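Local coordinates for flagellar hook associated protein type 3 FlgL (PDB 5YTI) that probably serves as a structural protein of the bacterial flagellum, as a hook-associated member of the flagellin family, at residues 292-295 with 296-300; 335-338 with 339-342. All coordinates share one frame; numbering follows the deposited sequence.

In the fold
From the N terminus the chain first builds helices 49-96 and 104-125 and the strand-rich region, then leaves strand 285-290 and enters contact 1, where residues 292-295 turn into helix 296-307. Contact 2 follows on the next helix, 316-374. Neither closes a long loop: each joins neighbouring residues of one continuous stretch, and the two lie in series, neither nested nor crossed. Their centres are 15 Å apart and their nearest atoms about 5 Å. Contact 1 packs against helices 104-125, 179-184 and 316-374, contact 2 against helix 49-96, and both also meet the second subunit: Lys292 and Asn293 pack on Ser340 and His337 of that subunit.

Contact 1 of 2, residues 292-295 with 296-300; sequences KNES and IFSTV
The Phe297 ring meets Ser295 obliquely: Ser295 CB lies 3.6 Å from CD2 of Phe297, and the Phe297 side chain also packs on Met184 of helix 179-184 and on Leu122 and Ala125 of helix 104-125. The other flat group, the carboxylate of Glu294, works through both oxygens. OE2 of Glu294 takes a hydrogen bond of 2.6 Å from OG of Ser298, which arrives on the anti side and 21° out of the carboxylate plane; OE1 forms a salt bridge with Arg302, one turn further along the helix. Held by a hydroxyl and a guanidinium group, the carboxylate is restrained in its rotation, and its negative charge close to the helix N terminus probably interacts favourably with the helix dipole. Beyond CG the Glu294 chain is extended and crosses the side chain of Thr299 at about a right angle; OG1 of Thr299 has its hydrogen-bond partner in Gln330 of helix 316-374. Upstream, Asn293 ND2 bonds to Asn181 of the second subunit. Ile296 points away from residues 292-295, and its side chain touches Leu121, Phe183 and Ala334, so the start of the helix is wedged among three others. Ser295 grips the first turn with two atoms. Its carbonyl O receives N of Thr299 at 3.3 Å, the first i-to-i+4 backbone bond of the turn, which Val300 N to Ile296 O continues. Its OG lies between its own N and carbonyl carbon (chi1 59°), a placement that lets it accept from N of Ser298 at 3.2 Å, nearly straight at 171°. This last bond is a serine N-cap, in which a side-chain oxygen satisfies a first-turn amide, with Glu294 adding a second side-chain bond, to Ser298 OG, in the same turn, where the loop after strand 285-290 enters helix 296-307.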
ATOM      1  N   LYS A 292      -3.229  -6.850   0.103  1.00 90.15           N
ATOM      2  CA  LYS A 292      -2.532  -7.239   1.298  1.00 92.77           C
ATOM      3  C   LYS A 292      -1.135  -6.674   1.196  1.00 89.07           C
ATOM      4  O   LYS A 292      -0.534  -6.763   0.137  1.00 89.55           O
ATOM      5  CB  LYS A 292      -2.474  -8.754   1.307  1.00 94.73           C
ATOM      6  CG  LYS A 292      -2.119  -9.370   2.635  1.00 99.90           C
ATOM      7  CD  LYS A 292      -2.048 -10.883   2.482  1.00104.35           C
ATOM      8  CE  LYS A 292      -1.916 -11.599   3.823  1.00110.31           C
ATOM      9  NZ  LYS A 292      -0.506 -11.636   4.330  1.00113.41           N
ATOM     10  N   ASN A 293      -0.603  -6.084   2.257  1.00 85.55           N
ATOM     11  CA  ASN A 293       0.781  -5.629   2.164  1.00 87.05           C
ATOM     12  C   ASN A 293       1.711  -6.810   1.888  1.00 86.99           C
ATOM     13  O   ASN A 293       1.536  -7.892   2.435  1.00 86.49           O
ATOM     14  CB  ASN A 293       1.222  -4.853   3.402  1.00 87.09           C
ATOM     15  CG  ASN A 293       0.773  -3.400   3.362  1.00 87.91           C
ATOM     16  OD1 ASN A 293       0.663  -2.800   2.278  1.00 85.34           O
ATOM     17  ND2 ASN A 293       0.500  -2.821   4.546  1.00 85.81           N
ATOM     18  N   GLU A 294       2.684  -6.605   1.009  1.00 85.54           N
ATOM     19  CA  GLU A 294       3.588  -7.682   0.641  1.00 84.82           C
ATOM     20  C   GLU A 294       4.859  -7.092   0.027  1.00 82.36           C
ATOM     21  O   GLU A 294       4.769  -6.322  -0.948  1.00 80.67           O
ATOM     22  CB  GLU A 294       2.880  -8.671  -0.316  1.00 85.85           C
ATOM     23  CG  GLU A 294       3.763  -9.172  -1.461  1.00 88.32           C
ATOM     24  CD  GLU A 294       3.234 -10.396  -2.205  1.00 89.78           C
ATOM     25  OE1 GLU A 294       2.046 -10.439  -2.543  1.00 86.78           O
ATOM     26  OE2 GLU A 294       4.034 -11.312  -2.506  1.00 96.56           O
ATOM     27  N   SER A 295       6.021  -7.472   0.588  1.00 80.55           N
ATOM     28  CA  SER A 295       7.355  -6.945   0.174  1.00 80.73           C
ATOM     29  C   SER A 295       7.675  -7.152  -1.277  1.00 79.09           C
ATOM     30  O   SER A 295       7.196  -8.085  -1.888  1.00 78.63           O
ATOM     31  CB  SER A 295       8.504  -7.569   1.001  1.00 83.69           C
ATOM     32  OG  SER A 295       8.587  -8.992   0.906  1.00 86.24           O
ATOM     33  N   ILE A 296       8.487  -6.280  -1.840  1.00 80.56           N
ATOM     34  CA  ILE A 296       8.941  -6.511  -3.194  1.00 83.66           C
ATOM     35  C   ILE A 296       9.570  -7.870  -3.210  1.00 82.71           C
ATOM     36  O   ILE A 296       9.451  -8.616  -4.161  1.00 84.05           O
ATOM     37  CB  ILE A 296      10.048  -5.559  -3.616  1.00 86.98           C
ATOM     38  CG1 ILE A 296       9.560  -4.129  -3.573  1.00 91.90           C
ATOM     39  CG2 ILE A 296      10.501  -5.862  -5.026  1.00 86.63           C
ATOM     40  CD1 ILE A 296      10.713  -3.181  -3.285  1.00 96.09           C
ATOM     41  N   PHE A 297      10.268  -8.181  -2.137  1.00 83.28           N
ATOM     42  CA  PHE A 297      11.009  -9.412  -2.064  1.00 83.70           C
ATOM     43  C   PHE A 297      10.150 -10.633  -2.340  1.00 86.31           C
ATOM     44  O   PHE A 297      10.472 -11.397  -3.242  1.00 90.18           O
ATOM     45  CB  PHE A 297      11.703  -9.502  -0.736  1.00 81.99           C
ATOM     46  CG  PHE A 297      12.457  -8.257  -0.396  1.00 81.60           C
ATOM     47  CD1 PHE A 297      13.470  -7.820  -1.221  1.00 79.18           C
ATOM     48  CD2 PHE A 297      12.133  -7.511   0.732  1.00 80.26           C
ATOM     49  CE1 PHE A 297      14.167  -6.676  -0.918  1.00 79.85           C
ATOM     50  CE2 PHE A 297      12.832  -6.367   1.042  1.00 79.41           C
ATOM     51  CZ  PHE A 297      13.850  -5.944   0.214  1.00 79.10           C
ATOM     52  N   SER A 298       9.058 -10.833  -1.614  1.00 88.28           N
ATOM     53  CA  SER A 298       8.219 -11.980  -1.941  1.00 90.47           C
ATOM     54  C   SER A 298       7.632 -11.860  -3.370  1.00 88.51           C
ATOM     55  O   SER A 298       7.496 -12.873  -4.028  1.00 92.98           O
ATOM     56  CB  SER A 298       7.164 -12.299  -0.861  1.00 90.93           C
ATOM     57  OG  SER A 298       6.086 -11.415  -0.930  1.00 89.93           O
ATOM     58  N   THR A 299       7.358 -10.655  -3.878  1.00 85.40           N
ATOM     59  CA  THR A 299       6.931 -10.498  -5.287  1.00 82.88           C
ATOM     60  C   THR A 299       7.935 -11.172  -6.244  1.00 83.84           C
ATOM     61  O   THR A 299       7.567 -11.903  -7.176  1.00 85.70           O
ATOM     62  CB  THR A 299       6.740  -9.018  -5.727  1.00 79.73           C
ATOM     63  OG1 THR A 299       5.529  -8.481  -5.199  1.00 75.72           O
ATOM     64  CG2 THR A 299       6.645  -8.921  -7.233  1.00 80.47           C
ATOM     65  N   VAL A 300       9.209 -10.925  -6.014  1.00 84.15           N
ATOM     66  CA  VAL A 300      10.239 -11.539  -6.840  1.00 84.21           C
ATOM     67  C   VAL A 300      10.409 -13.045  -6.572  1.00 83.57           C
ATOM     68  O   VAL A 300      10.662 -13.803  -7.518  1.00 84.89           O
ATOM     69  CB  VAL A 300      11.595 -10.843  -6.679  1.00 84.60           C
ATOM     70  CG1 VAL A 300      12.602 -11.507  -7.598  1.00 86.48           C
ATOM     71  CG2 VAL A 300      11.492  -9.354  -6.997  1.00 83.70           C
TER

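Contact 2 of 2, residues 335-338 with 339-342; sequences LGHI and LSVQ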
ATOM      1  N   LEU A 335       7.437  -0.295  -8.734  1.00 75.90           N
ATOM      2  CA  LEU A 335       8.090   0.725  -9.498  1.00 75.87           C
ATOM      3  C   LEU A 335       7.483   2.032  -9.060  1.00 75.18           C
ATOM      4  O   LEU A 335       8.200   2.931  -8.699  1.00 77.64           O
ATOM      5  CB  LEU A 335       7.856   0.545 -10.981  1.00 77.87           C
ATOM      6  CG  LEU A 335       9.020  -0.086 -11.728  1.00 79.57           C
ATOM      7  CD1 LEU A 335       8.504  -0.680 -13.024  1.00 79.85           C
ATOM      8  CD2 LEU A 335      10.097   0.956 -11.990  1.00 81.01           C
ATOM      9  N   GLY A 336       6.163   2.136  -9.061  1.00 73.35           N
ATOM     10  CA  GLY A 336       5.514   3.402  -8.751  1.00 73.32           C
ATOM     11  C   GLY A 336       5.815   3.871  -7.333  1.00 75.02           C
ATOM     12  O   GLY A 336       6.088   5.056  -7.066  1.00 73.18           O
ATOM     13  N   HIS A 337       5.776   2.932  -6.403  1.00 75.34           N
ATOM     14  CA  HIS A 337       5.916   3.281  -5.018  1.00 73.94           C
ATOM     15  C   HIS A 337       7.268   3.896  -4.753  1.00 73.81           C
ATOM     16  O   HIS A 337       7.404   4.824  -3.962  1.00 75.19           O
ATOM     17  CB  HIS A 337       5.752   2.050  -4.175  1.00 74.28           C
ATOM     18  CG  HIS A 337       6.171   2.258  -2.771  1.00 76.07           C
ATOM     19  ND1 HIS A 337       5.533   3.154  -1.941  1.00 78.60           N
ATOM     20  CD2 HIS A 337       7.182   1.714  -2.052  1.00 76.69           C
ATOM     21  CE1 HIS A 337       6.131   3.136  -0.761  1.00 80.78           C
ATOM     22  NE2 HIS A 337       7.141   2.277  -0.807  1.00 78.11           N
ATOM     23  N   ILE A 338       8.281   3.372  -5.406  1.00 74.67           N
ATOM     24  CA  ILE A 338       9.628   3.882  -5.218  1.00 77.77           C
ATOM     25  C   ILE A 338       9.785   5.252  -5.849  1.00 80.08           C
ATOM     26  O   ILE A 338      10.314   6.164  -5.223  1.00 83.91           O
ATOM     27  CB  ILE A 338      10.675   2.917  -5.783  1.00 77.89           C
ATOM     28  CG1 ILE A 338      10.754   1.722  -4.861  1.00 79.09           C
ATOM     29  CG2 ILE A 338      12.045   3.553  -5.854  1.00 77.05           C
ATOM     30  CD1 ILE A 338      11.827   0.778  -5.303  1.00 81.44           C
ATOM     31  N   LEU A 339       9.324   5.411  -7.077  1.00 80.01           N
ATOM     32  CA  LEU A 339       9.255   6.740  -7.651  1.00 82.01           C
ATOM     33  C   LEU A 339       8.619   7.768  -6.695  1.00 82.49           C
ATOM     34  O   LEU A 339       9.006   8.933  -6.728  1.00 86.07           O
ATOM     35  CB  LEU A 339       8.489   6.722  -8.978  1.00 83.28           C
ATOM     36  CG  LEU A 339       8.335   8.071  -9.687  1.00 85.67           C
ATOM     37  CD1 LEU A 339       9.681   8.731  -9.996  1.00 88.10           C
ATOM     38  CD2 LEU A 339       7.532   7.890 -10.968  1.00 86.18           C
ATOM     39  N   SER A 340       7.651   7.373  -5.860  1.00 81.01           N
ATOM     40  CA  SER A 340       7.019   8.353  -4.974  1.00 80.05           C
ATOM     41  C   SER A 340       7.962   8.656  -3.841  1.00 80.82           C
ATOM     42  O   SER A 340       8.036   9.793  -3.380  1.00 83.68           O
ATOM     43  CB  SER A 340       5.641   7.922  -4.459  1.00 80.17           C
ATOM     44  OG  SER A 340       5.702   6.924  -3.451  1.00 79.96           O
ATOM     45  N   VAL A 341       8.710   7.652  -3.401  1.00 79.44           N
ATOM     46  CA  VAL A 341       9.765   7.904  -2.426  1.00 77.87           C
ATOM     47  C   VAL A 341      10.807   8.809  -3.055  1.00 77.25           C
ATOM     48  O   VAL A 341      11.268   9.709  -2.411  1.00 79.48           O
ATOM     49  CB  VAL A 341      10.421   6.620  -1.887  1.00 77.64           C
ATOM     50  CG1 VAL A 341      11.546   6.954  -0.938  1.00 78.53           C
ATOM     51  CG2 VAL A 341       9.409   5.757  -1.149  1.00 77.23           C
ATOM     52  N   GLN A 342      11.156   8.601  -4.313  1.00 77.18           N
ATOM     53  CA  GLN A 342      12.085   9.519  -5.000  1.00 78.20           C
ATOM     54  C   GLN A 342      11.522  10.917  -5.107  1.00 79.43           C
ATOM     55  O   GLN A 342      12.230  11.881  -4.862  1.00 79.30           O
ATOM     56  CB  GLN A 342      12.444   9.045  -6.411  1.00 77.23           C
ATOM     57  CG  GLN A 342      13.329   7.823  -6.444  1.00 76.23           C
ATOM     58  CD  GLN A 342      13.482   7.299  -7.833  1.00 75.96           C
ATOM     59  OE1 GLN A 342      12.499   7.005  -8.505  1.00 75.84           O
ATOM     60  NE2 GLN A 342      14.721   7.170  -8.278  1.00 77.62           N
TER
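Leu335 O accepts N of Leu339 at 3.2 Å, and the same i-to-i+4 pattern runs through Gly336 to Ser340, His337 to Val341 and Ile338 to Gln342, making this a regular alpha-helical segment of the long helix 316-374. The last of these, Gln342 N to Ile338 O, measures 2.7 Å. The imidazole of His337 stands with CG anti to the backbone N (chi1 167°), and its side chain is set obliquely to that of Val341: CG2 of Val341 lies over one ring face, 4.2 Å from NE2 of His337. That NE2 bonds to Asn181 O, tying the ring to helix 179-184. Val341 also packs on Leu80, and Ile338 on Val84 and Leu87, so the side bearing Ile338 and Val341 lies against helix 49-96. The extended Gln342 chain passes Ile338 O, its CG 3.7 Å from that oxygen, and its amide NE2 makes a weak bond to Glu77. Around Ser340 the second subunit closes in, and Leu339 packs on Asp222 of that chain. Two carbonyls, Ala291 O of the second subunit and His337 O of its own helix, lie within hydrogen-bonding range of the Ser340 hydroxyl, which can share its one proton or give it to either in turn. Ser340 OG is 2.8 Å from His337 O, reaching that carbonyl from the same face as Val341 N and tilted 27° from its plane.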